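Local coordinates for protein sialyltransferase 0160 (Photobacterium damselae, PDB 4R84) that transfers sialic acid from a CMP-activated donor to a sugar acceptor, as a bacterial sialyltransferase of the GT-B structural group, at residues Pro130-Ile138 / Arg150-Thr158; Val157-Leu167 / Gln333-Gly341. All blocks are in the same frame, centred on the assembly; numbering follows the deposited sequence.

Both contacts lie in the Rossmann-like half of this GT-B enzyme, their centres about 10 Å apart. Contact 1 packs helix 129-144 on strand 149-154, the second strand of a beta-alpha-beta unit that starts from strand 106-125. The chain then runs straight into contact 2, where the loop after that strand and helix 161-166 meet helix 330-340 from 166 residues further on. Val-157 and Thr-158 belong to both. The contacts also touch: Arg-150 NH1 probably bonds to Leu-167 O, and Phe-336 packs on Leu-135 and Ile-136. Helix 129-144 is thus enclosed between its own sheet and a distant helix, while the shared loop carries Arg-156 to the bound CMP-sugar analogue.

Contact 1. Residues Pro130-Ile138 / Arg150-Thr158; sequences PSLQQLIHI and RFVSWKRVT. With CSF (cytidine-5'-monophosphate-3-fluoro-N-acetyl-neuraminic acid), chain E.
The indole of Trp-154 is clasped on both faces: Val-152 CG1, from its own strand, lies 3.3 Å above one, and Ser-131 CB of the helix covers the opposite one. That methylene makes a CH-pi contact almost on the normal of the five-membered ring, 3.8 Å from its centroid, so a residue as small as serine lets helix and ring come close. At the edge, Trp-154 NE1 donates to Gln-134 OE1 (2.9 Å, 156° at the hydrogen), which lies near the ring plane, although the donor is tilted 23° from the amide's carbonyl plane; Val-157 O also lies at the edge, in the ring plane. Extended beyond CG, the glutamine is long enough to bring its oxygen to the indole N-H. At the far end of the indole, CH2 meets Ile-138 CD1 at 3.7 Å, and Leu-135 CB meets the same atom, its side chain crossing the indole at about a right angle. Ile-138, being branched, reaches several neighbours: CD1 also touches Val-152 CG2, CG2 touches Arg-150 CD at 3.6 Å, and its carbonyl oxygen lies over one face of that guanidinium, whose NE is held in a salt bridge by Glu-121.

Beyond the strand, Val-157 CG2 packs on Ser-131 CB. Ser-131 OG bonds to Asp-125 and accepts from a water (2.8 Å) that in turn receives Arg-156 N, tying the loop to the first turn of the helix. From this loop Arg-156 bends at chi3 (58°), and its NH1 donates to the ribose O2' of the CMP-sugar analogue at 3.0 Å, in the guanidinium plane. The pairing closes a beta-alpha-beta unit: helix 129-144 runs roughly antiparallel to strand 149-154, which lies between the parallel strands 106-125 and 169-175, while Leu-132 touches helix 434-438.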
loop_
_atom_site.group_PDB
_atom_site.type_symbol
_atom_site.label_atom_id
_atom_site.label_comp_id
_atom_site.label_asym_id
_atom_site.label_seq_id
_atom_site.Cartn_x
_atom_site.Cartn_y
_atom_site.Cartn_z
ATOM N N PRO A 130 -2.478 1.137 -4.105
ATOM C CA PRO A 130 -1.125 1.188 -3.526
ATOM C C PRO A 130 -0.957 2.328 -2.542
ATOM O O PRO A 130 -0.392 2.136 -1.469
ATOM C CB PRO A 130 -0.222 1.372 -4.757
ATOM C CG PRO A 130 -1.033 0.738 -5.890
ATOM C CD PRO A 130 -2.436 1.179 -5.581
ATOM N N SER A 131 -1.477 3.504 -2.870
ATOM C CA SER A 131 -1.346 4.640 -1.946
ATOM C C SER A 131 -2.048 4.382 -0.604
ATOM O O SER A 131 -1.516 4.733 0.446
ATOM C CB SER A 131 -1.901 5.918 -2.581
ATOM O OG SER A 131 -1.201 6.219 -3.772
ATOM N N LEU A 132 -3.232 3.770 -0.637
ATOM C CA LEU A 132 -3.984 3.498 0.580
ATOM C C LEU A 132 -3.262 2.470 1.462
ATOM O O LEU A 132 -3.190 2.631 2.680
ATOM C CB LEU A 132 -5.401 3.017 0.245
ATOM C CG LEU A 132 -6.294 4.057 -0.450
ATOM C CD1 LEU A 132 -7.579 3.395 -0.936
ATOM C CD2 LEU A 132 -6.635 5.182 0.502
ATOM N N GLN A 133 -2.717 1.429 0.846
ATOM C CA GLN A 133 -1.929 0.430 1.576
ATOM C C GLN A 133 -0.703 1.079 2.187
ATOM O O GLN A 133 -0.353 0.821 3.337
ATOM C CB GLN A 133 -1.490 -0.693 0.650
ATOM C CG GLN A 133 -2.628 -1.602 0.219
ATOM C CD GLN A 133 -2.928 -2.706 1.218
ATOM O OE1 GLN A 133 -2.038 -3.188 1.925
ATOM N NE2 GLN A 133 -4.191 -3.127 1.272
ATOM N N GLN A 134 -0.066 1.929 1.401
ATOM C CA GLN A 134 1.136 2.620 1.851
ATOM C C GLN A 134 0.812 3.561 3.001
ATOM O O GLN A 134 1.596 3.686 3.935
ATOM C CB GLN A 134 1.767 3.364 0.677
ATOM C CG GLN A 134 2.408 2.418 -0.359
ATOM C CD GLN A 134 2.702 3.112 -1.665
ATOM O OE1 GLN A 134 2.799 4.333 -1.715
ATOM N NE2 GLN A 134 2.819 2.334 -2.744
ATOM N N LEU A 135 -0.346 4.221 2.949
ATOM C CA LEU A 135 -0.716 5.143 4.016
ATOM C C LEU A 135 -0.867 4.401 5.345
ATOM O O LEU A 135 -0.436 4.899 6.389
ATOM C CB LEU A 135 -2.008 5.891 3.684
ATOM C CG LEU A 135 -2.498 6.852 4.762
ATOM C CD1 LEU A 135 -1.418 7.883 5.143
ATOM C CD2 LEU A 135 -3.759 7.554 4.253
ATOM N N ILE A 136 -1.475 3.221 5.315
ATOM C CA ILE A 136 -1.581 2.421 6.534
ATOM C C ILE A 136 -0.193 2.079 7.054
ATOM O O ILE A 136 0.097 2.222 8.252
ATOM C CB ILE A 136 -2.353 1.113 6.295
ATOM C CG1 ILE A 136 -3.789 1.403 5.845
ATOM C CG2 ILE A 136 -2.291 0.235 7.564
ATOM C CD1 ILE A 136 -4.697 1.857 6.944
ATOM N N HIS A 137 0.691 1.692 6.143
ATOM C CA HIS A 137 2.041 1.329 6.550
ATOM C C HIS A 137 2.768 2.519 7.186
ATOM O O HIS A 137 3.464 2.364 8.206
ATOM C CB HIS A 137 2.847 0.809 5.363
ATOM C CG HIS A 137 4.271 0.513 5.711
ATOM N ND1 HIS A 137 4.658 -0.669 6.305
ATOM C CD2 HIS A 137 5.392 1.270 5.608
ATOM C CE1 HIS A 137 5.963 -0.642 6.520
ATOM N NE2 HIS A 137 6.431 0.524 6.106
ATOM N N ILE A 138 2.601 3.698 6.587
ATOM C CA ILE A 138 3.214 4.930 7.093
ATOM C C ILE A 138 2.725 5.242 8.502
ATOM O O ILE A 138 3.504 5.620 9.381
ATOM C CB ILE A 138 2.919 6.124 6.146
ATOM C CG1 ILE A 138 3.778 6.003 4.885
ATOM C CG2 ILE A 138 3.186 7.460 6.832
ATOM C CD1 ILE A 138 3.492 7.037 3.783
ATOM N N ARG A 150 10.233 10.375 5.297
ATOM C CA ARG A 150 9.422 9.796 4.231
ATOM C C ARG A 150 9.251 10.813 3.128
ATOM O O ARG A 150 8.913 11.964 3.397
ATOM C CB ARG A 150 8.045 9.363 4.752
ATOM C CG ARG A 150 8.131 8.420 5.954
ATOM C CD ARG A 150 6.790 7.827 6.456
ATOM N NE ARG A 150 7.201 6.788 7.391
ATOM C CZ ARG A 150 7.496 6.988 8.675
ATOM N NH1 ARG A 150 7.254 8.153 9.267
ATOM N NH2 ARG A 150 7.971 5.983 9.382
ATOM N N PHE A 151 9.509 10.389 1.891
ATOM C CA PHE A 151 9.245 11.229 0.729
ATOM C C PHE A 151 8.055 10.622 0.022
ATOM O O PHE A 151 8.101 9.443 -0.300
ATOM C CB PHE A 151 10.435 11.277 -0.219
ATOM C CG PHE A 151 11.622 12.053 0.308
ATOM C CD1 PHE A 151 11.559 12.734 1.511
ATOM C CD2 PHE A 151 12.773 12.149 -0.454
ATOM C CE1 PHE A 151 12.650 13.466 1.977
ATOM C CE2 PHE A 151 13.888 12.886 0.018
ATOM C CZ PHE A 151 13.807 13.544 1.223
ATOM N N VAL A 152 7.023 11.418 -0.251
ATOM C CA VAL A 152 5.761 10.866 -0.768
ATOM C C VAL A 152 5.273 11.597 -2.015
ATOM O O VAL A 152 5.071 12.815 -2.000
ATOM C CB VAL A 152 4.645 10.907 0.299
ATOM C CG1 VAL A 152 3.327 10.356 -0.295
ATOM C CG2 VAL A 152 5.012 10.079 1.557
ATOM N N SER A 153 5.055 10.828 -3.082
ATOM C CA SER A 153 4.483 11.347 -4.325
ATOM C C SER A 153 3.289 10.520 -4.719
ATOM O O SER A 153 3.447 9.479 -5.355
ATOM C CB SER A 153 5.518 11.319 -5.451
ATOM O OG SER A 153 6.517 12.297 -5.206
ATOM N N TRP A 154 2.107 10.994 -4.331
ATOM C CA TRP A 154 0.844 10.314 -4.584
ATOM C C TRP A 154 -0.063 11.213 -5.401
ATOM O O TRP A 154 -0.234 12.380 -5.075
ATOM C CB TRP A 154 0.129 9.977 -3.287
ATOM C CG TRP A 154 0.711 8.890 -2.464
ATOM C CD1 TRP A 154 1.508 7.865 -2.878
ATOM C CD2 TRP A 154 0.526 8.727 -1.059
ATOM N NE1 TRP A 154 1.834 7.068 -1.790
ATOM C CE2 TRP A 154 1.241 7.581 -0.668
ATOM C CE3 TRP A 154 -0.161 9.462 -0.080
ATOM C CZ2 TRP A 154 1.276 7.133 0.657
ATOM C CZ3 TRP A 154 -0.131 9.015 1.237
ATOM C CH2 TRP A 154 0.587 7.861 1.592
ATOM N N LYS A 155 -0.682 10.670 -6.437
ATOM C CA LYS A 155 -1.527 11.505 -7.280
ATOM C C LYS A 155 -2.933 11.673 -6.715
ATOM O O LYS A 155 -3.543 12.733 -6.878
ATOM C CB LYS A 155 -1.590 10.913 -8.695
ATOM C CG LYS A 155 -2.149 11.886 -9.734
ATOM C CD LYS A 155 -1.733 11.470 -11.142
ATOM C CE LYS A 155 -2.440 12.306 -12.207
ATOM N NZ LYS A 155 -3.920 12.009 -12.224
ATOM N N ARG A 156 -3.445 10.643 -6.043
ATOM C CA ARG A 156 -4.858 10.631 -5.648
ATOM C C ARG A 156 -5.057 10.884 -4.151
ATOM O O ARG A 156 -6.029 11.509 -3.743
ATOM C CB ARG A 156 -5.519 9.315 -6.054
ATOM C CG ARG A 156 -5.619 9.080 -7.571
ATOM C CD ARG A 156 -6.803 8.170 -7.901
ATOM N NE ARG A 156 -8.044 8.762 -7.412
ATOM C CZ ARG A 156 -9.190 8.101 -7.277
ATOM N NH1 ARG A 156 -9.248 6.811 -7.585
ATOM N NH2 ARG A 156 -10.269 8.730 -6.819
ATOM N N VAL A 157 -4.161 10.360 -3.331
ATOM C CA VAL A 157 -4.233 10.609 -1.896
ATOM C C VAL A 157 -3.475 11.875 -1.506
ATOM O O VAL A 157 -2.268 12.011 -1.767
ATOM C CB VAL A 157 -3.695 9.417 -1.105
ATOM C CG1 VAL A 157 -3.691 9.733 0.393
ATOM C CG2 VAL A 157 -4.530 8.191 -1.395
ATOM N N THR A 158 -4.181 12.799 -0.858
ATOM C CA THR A 158 -3.623 14.102 -0.517
ATOM C C THR A 158 -3.333 14.243 0.973
ATOM O O THR A 158 -4.217 14.098 1.803
ATOM C CB THR A 158 -4.569 15.232 -0.948
ATOM O OG1 THR A 158 -4.716 15.190 -2.368
ATOM C CG2 THR A 158 -3.994 16.582 -0.555
HETATM C C5A CSF E . -10.582 2.354 -17.700
HETATM C C4A CSF E . -9.487 2.911 -16.798
HETATM C C2A CSF E . -11.270 4.170 -15.516
HETATM O O6A CSF E . -12.222 3.548 -16.397
HETATM C C6A CSF E . -11.864 2.259 -16.882
HETATM C C3A CSF E . -9.899 4.265 -16.210
HETATM O O4A CSF E . -8.283 3.045 -17.565
HETATM N N5A CSF E . -10.203 1.039 -18.167
HETATM C C7A CSF E . -12.999 1.777 -17.764
HETATM C C8A CSF E . -14.279 1.664 -16.956
HETATM C C9A CSF E . -15.366 0.985 -17.780
HETATM O O9A CSF E . -16.526 0.874 -16.955
HETATM O O8A CSF E . -14.008 0.856 -15.811
HETATM O O7A CSF E . -13.211 2.718 -18.818
HETATM C C1A CSF E . -11.762 5.561 -15.174
HETATM O OBA CSF E . -11.129 6.229 -14.333
HETATM O OAA CSF E . -12.780 6.018 -15.748
HETATM O O1A CSF E . -11.072 3.454 -14.295
HETATM O O2A CSF E . -11.620 1.481 -12.877
HETATM N N1 CSF E . -14.082 4.901 -8.704
HETATM C C2 CSF E . -14.888 5.116 -7.575
HETATM N N3 CSF E . -16.232 5.006 -7.677
HETATM C C4 CSF E . -16.783 4.680 -8.866
HETATM C C5 CSF E . -15.992 4.477 -9.997
HETATM C C6 CSF E . -14.611 4.603 -9.893
HETATM C "C3'" CSF E . -11.386 3.190 -9.159
HETATM C "C2'" CSF E . -11.960 3.871 -7.944
HETATM C "C1'" CSF E . -12.630 5.083 -8.549
HETATM O "O4'" CSF E . -12.023 5.313 -9.824
HETATM C "C4'" CSF E . -10.967 4.371 -10.003
HETATM P PA CSF E . -12.182 2.813 -13.305
HETATM O "O5'" CSF E . -12.110 3.678 -11.976
HETATM C "C5'" CSF E . -10.832 4.040 -11.474
HETATM O "O3'" CSF E . -10.320 2.314 -8.814
HETATM O "O2'" CSF E . -10.906 4.356 -7.101
HETATM N N4 CSF E . -18.130 4.569 -8.970
HETATM O O2 CSF E . -14.344 5.414 -6.478
HETATM O O3A CSF E . -13.585 2.927 -13.839
HETATM C C10 CSF E . -10.211 0.692 -19.456
HETATM O O10 CSF E . -10.452 1.487 -20.353
HETATM C C11 CSF E . -9.923 -0.758 -19.734
HETATM F F3A CSF E . -9.983 5.211 -17.204
HETATM O O HOH W 1 -2.377 8.125 -5.403
#

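Contact 2. Residues Val157-Leu167 / Gln333-Gly341; sequences VTVDADNANKL and QTLFLDIVG
Asp-338 OD2 receives Asn-163 ND2 at 2.9 Å in a nearly straight bond (164°), and a water adds a second, weak one. The same water donates to Asn-163 OD1 at 3.0 Å, so both ends of the amide are tied to this site. The oxygen lies close to the amide plane, whereas the carboxylate itself is turned perpendicular to it. Asparagine suits the place because one short side chain offers both a donor and an acceptor; its backbone N is also used, giving Asp-160 OD1 the N-cap bond of helix 161-166.

Next to this polar pair the contact turns apolar. Ile-339 reaches along the flank of Asn-163, CG1 lying 3.5 Å from ND2, and its CD1 meets Leu-167 CD1 tip to tip. With CG2 placed anti to the backbone N, its other branch turns to the loop and touches Val-157 CG1 (3.8 Å) and, more loosely, Val-159 CG2. Beta-branching thus lets a single residue fill the angle between loop and helix. Leu-335, one turn earlier, splits its methyls: CD1 lies 3.6 Å from Asn-163 OD1, and CD2 faces Leu-167 CD2 at 3.9 Å.

At the end of helix 330-340, a water links Thr-158 N to Ile-339 O, and Gly-341, with positive phi, completes a Schellman motif. Segments 161-166 and 333-340 run with axes at 143°. Mainly aliphatic, the contact has one direct hydrogen bond and two water bridges at its margin, directional bonds that would favour this orientation; the like charges of Asp-160 and Asp-338 lie close, but their N-H donors probably offset the repulsion.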
loop_
_atom_site.group_PDB
_atom_site.type_symbol
_atom_site.label_atom_id
_atom_site.label_comp_id
_atom_site.label_asym_id
_atom_site.label_seq_id
_atom_site.Cartn_x
_atom_site.Cartn_y
_atom_site.Cartn_z
ATOM N N VAL A 157 -4.161 10.360 -3.331
ATOM C CA VAL A 157 -4.233 10.609 -1.896
ATOM C C VAL A 157 -3.475 11.875 -1.506
ATOM O O VAL A 157 -2.268 12.011 -1.767
ATOM C CB VAL A 157 -3.695 9.417 -1.105
ATOM C CG1 VAL A 157 -3.691 9.733 0.393
ATOM C CG2 VAL A 157 -4.530 8.191 -1.395
ATOM N N THR A 158 -4.181 12.799 -0.858
ATOM C CA THR A 158 -3.623 14.102 -0.517
ATOM C C THR A 158 -3.333 14.243 0.973
ATOM O O THR A 158 -4.217 14.098 1.803
ATOM C CB THR A 158 -4.569 15.232 -0.948
ATOM O OG1 THR A 158 -4.716 15.190 -2.368
ATOM C CG2 THR A 158 -3.994 16.582 -0.555
ATOM N N VAL A 159 -2.068 14.498 1.298
ATOM C CA VAL A 159 -1.657 14.697 2.671
ATOM C C VAL A 159 -1.392 16.189 2.874
ATOM O O VAL A 159 -0.500 16.733 2.241
ATOM C CB VAL A 159 -0.407 13.878 2.999
ATOM C CG1 VAL A 159 -0.142 13.920 4.478
ATOM C CG2 VAL A 159 -0.593 12.432 2.526
ATOM N N ASP A 160 -2.186 16.864 3.704
ATOM C CA ASP A 160 -1.979 18.304 3.880
ATOM C C ASP A 160 -0.755 18.556 4.768
ATOM O O ASP A 160 -0.165 17.622 5.301
ATOM C CB ASP A 160 -3.231 18.995 4.452
ATOM C CG ASP A 160 -3.561 18.573 5.881
ATOM O OD1 ASP A 160 -2.677 18.061 6.598
ATOM O OD2 ASP A 160 -4.717 18.790 6.302
ATOM N N ALA A 161 -0.374 19.819 4.926
ATOM C CA ALA A 161 0.883 20.156 5.599
ATOM C C ALA A 161 0.915 19.643 7.032
ATOM O O ALA A 161 1.916 19.087 7.490
ATOM C CB ALA A 161 1.099 21.657 5.572
ATOM N N ASP A 162 -0.196 19.807 7.733
ATOM C CA ASP A 162 -0.301 19.355 9.112
ATOM C C ASP A 162 -0.182 17.831 9.277
ATOM O O ASP A 162 0.535 17.345 10.146
ATOM C CB ASP A 162 -1.626 19.829 9.691
ATOM C CG ASP A 162 -1.501 20.275 11.117
ATOM O OD1 ASP A 162 -0.571 21.062 11.417
ATOM O OD2 ASP A 162 -2.326 19.825 11.934
ATOM N N ASN A 163 -0.926 17.077 8.471
ATOM C CA ASN A 163 -0.846 15.626 8.542
ATOM C C ASN A 163 0.529 15.121 8.097
ATOM O O ASN A 163 1.041 14.131 8.628
ATOM C CB ASN A 163 -1.952 14.976 7.702
ATOM C CG ASN A 163 -3.327 15.209 8.291
ATOM O OD1 ASN A 163 -3.459 15.406 9.496
ATOM N ND2 ASN A 163 -4.356 15.176 7.450
ATOM N N ALA A 164 1.118 15.807 7.127
ATOM C CA ALA A 164 2.441 15.457 6.646
ATOM C C ALA A 164 3.463 15.562 7.776
ATOM O O ALA A 164 4.313 14.681 7.949
ATOM C CB ALA A 164 2.833 16.347 5.454
ATOM N N ASN A 165 3.365 16.629 8.563
ATOM C CA ASN A 165 4.270 16.805 9.690
ATOM C C ASN A 165 4.058 15.720 10.747
ATOM O O ASN A 165 5.024 15.237 11.358
ATOM C CB ASN A 165 4.093 18.201 10.290
ATOM C CG ASN A 165 4.677 19.290 9.402
ATOM O OD1 ASN A 165 5.535 19.022 8.559
ATOM N ND2 ASN A 165 4.193 20.518 9.566
ATOM N N LYS A 166 2.807 15.308 10.932
ATOM C CA LYS A 166 2.479 14.240 11.871
ATOM C C LYS A 166 3.171 12.936 11.512
ATOM O O LYS A 166 3.460 12.122 12.387
ATOM C CB LYS A 166 0.960 13.979 11.908
ATOM C CG LYS A 166 0.091 15.106 12.457
ATOM C CD LYS A 166 -1.374 14.663 12.512
ATOM C CE LYS A 166 -2.312 15.794 12.907
ATOM N NZ LYS A 166 -2.135 16.241 14.326
ATOM N N LEU A 167 3.452 12.746 10.225
ATOM C CA LEU A 167 3.933 11.459 9.745
ATOM C C LEU A 167 5.352 11.508 9.183
ATOM O O LEU A 167 5.813 10.537 8.583
ATOM C CB LEU A 167 2.958 10.903 8.683
ATOM C CG LEU A 167 1.548 10.554 9.191
ATOM C CD1 LEU A 167 0.617 10.206 8.027
ATOM C CD2 LEU A 167 1.620 9.380 10.144
ATOM N N GLN A 333 -6.684 5.392 13.278
ATOM C CA GLN A 333 -7.798 5.208 12.339
ATOM C C GLN A 333 -8.368 6.569 11.942
ATOM O O GLN A 333 -8.646 6.823 10.762
ATOM C CB GLN A 333 -8.897 4.319 12.939
ATOM C CG GLN A 333 -8.497 2.865 13.115
ATOM C CD GLN A 333 -9.654 1.995 13.600
ATOM O OE1 GLN A 333 -10.817 2.386 13.518
ATOM N NE2 GLN A 333 -9.329 0.823 14.135
ATOM N N THR A 334 -8.525 7.451 12.931
ATOM C CA THR A 334 -9.035 8.793 12.683
ATOM C C THR A 334 -8.143 9.567 11.719
ATOM O O THR A 334 -8.636 10.308 10.864
ATOM C CB THR A 334 -9.161 9.588 13.998
ATOM O OG1 THR A 334 -10.127 8.947 14.842
ATOM C CG2 THR A 334 -9.615 11.012 13.729
ATOM N N LEU A 335 -6.831 9.401 11.865
ATOM C CA LEU A 335 -5.871 10.055 10.974
ATOM C C LEU A 335 -5.985 9.542 9.530
ATOM O O LEU A 335 -5.977 10.332 8.582
ATOM C CB LEU A 335 -4.443 9.866 11.492
ATOM C CG LEU A 335 -3.312 10.455 10.640
ATOM C CD1 LEU A 335 -3.555 11.912 10.271
ATOM C CD2 LEU A 335 -1.983 10.294 11.359
ATOM N N PHE A 336 -6.051 8.223 9.369
ATOM C CA PHE A 336 -6.234 7.630 8.043
ATOM C C PHE A 336 -7.491 8.190 7.385
ATOM O O PHE A 336 -7.449 8.630 6.239
ATOM C CB PHE A 336 -6.330 6.112 8.137
ATOM C CG PHE A 336 -6.607 5.431 6.826
ATOM C CD1 PHE A 336 -5.580 5.070 5.985
ATOM C CD2 PHE A 336 -7.906 5.124 6.455
ATOM C CE1 PHE A 336 -5.832 4.426 4.782
ATOM C CE2 PHE A 336 -8.161 4.499 5.254
ATOM C CZ PHE A 336 -7.124 4.143 4.425
ATOM N N LEU A 337 -8.595 8.182 8.125
ATOM C CA LEU A 337 -9.882 8.635 7.595
ATOM C C LEU A 337 -9.860 10.094 7.161
ATOM O O LEU A 337 -10.467 10.462 6.154
ATOM C CB LEU A 337 -10.982 8.426 8.639
ATOM C CG LEU A 337 -11.314 6.961 8.906
ATOM C CD1 LEU A 337 -12.217 6.837 10.134
ATOM C CD2 LEU A 337 -11.986 6.338 7.652
ATOM N N ASP A 338 -9.171 10.927 7.940
ATOM C CA ASP A 338 -9.058 12.347 7.643
ATOM C C ASP A 338 -8.302 12.589 6.352
ATOM O O ASP A 338 -8.725 13.372 5.503
ATOM C CB ASP A 338 -8.368 13.069 8.803
ATOM C CG ASP A 338 -8.257 14.564 8.571
ATOM O OD1 ASP A 338 -9.297 15.257 8.593
ATOM O OD2 ASP A 338 -7.123 15.049 8.379
ATOM N N ILE A 339 -7.180 11.900 6.202
ATOM C CA ILE A 339 -6.374 12.033 5.008
ATOM C C ILE A 339 -7.142 11.577 3.755
ATOM O O ILE A 339 -7.122 12.267 2.731
ATOM C CB ILE A 339 -5.080 11.243 5.159
ATOM C CG1 ILE A 339 -4.203 11.956 6.203
ATOM C CG2 ILE A 339 -4.361 11.132 3.832
ATOM C CD1 ILE A 339 -3.008 11.140 6.664
ATOM N N VAL A 340 -7.819 10.437 3.830
ATOM C CA VAL A 340 -8.518 9.928 2.632
ATOM C C VAL A 340 -9.886 10.587 2.425
ATOM O O VAL A 340 -10.540 10.340 1.413
ATOM C CB VAL A 340 -8.728 8.390 2.657
ATOM C CG1 VAL A 340 -7.403 7.683 2.886
ATOM C CG2 VAL A 340 -9.774 7.971 3.692
ATOM N N GLY A 341 -10.312 11.407 3.382
ATOM C CA GLY A 341 -11.522 12.202 3.239
ATOM C C GLY A 341 -12.821 11.436 3.418
ATOM O O GLY A 341 -13.831 11.767 2.789
HETATM O O HOH W 2 -6.861 12.036 -0.071
HETATM O O HOH W 3 -5.840 14.669 11.180
#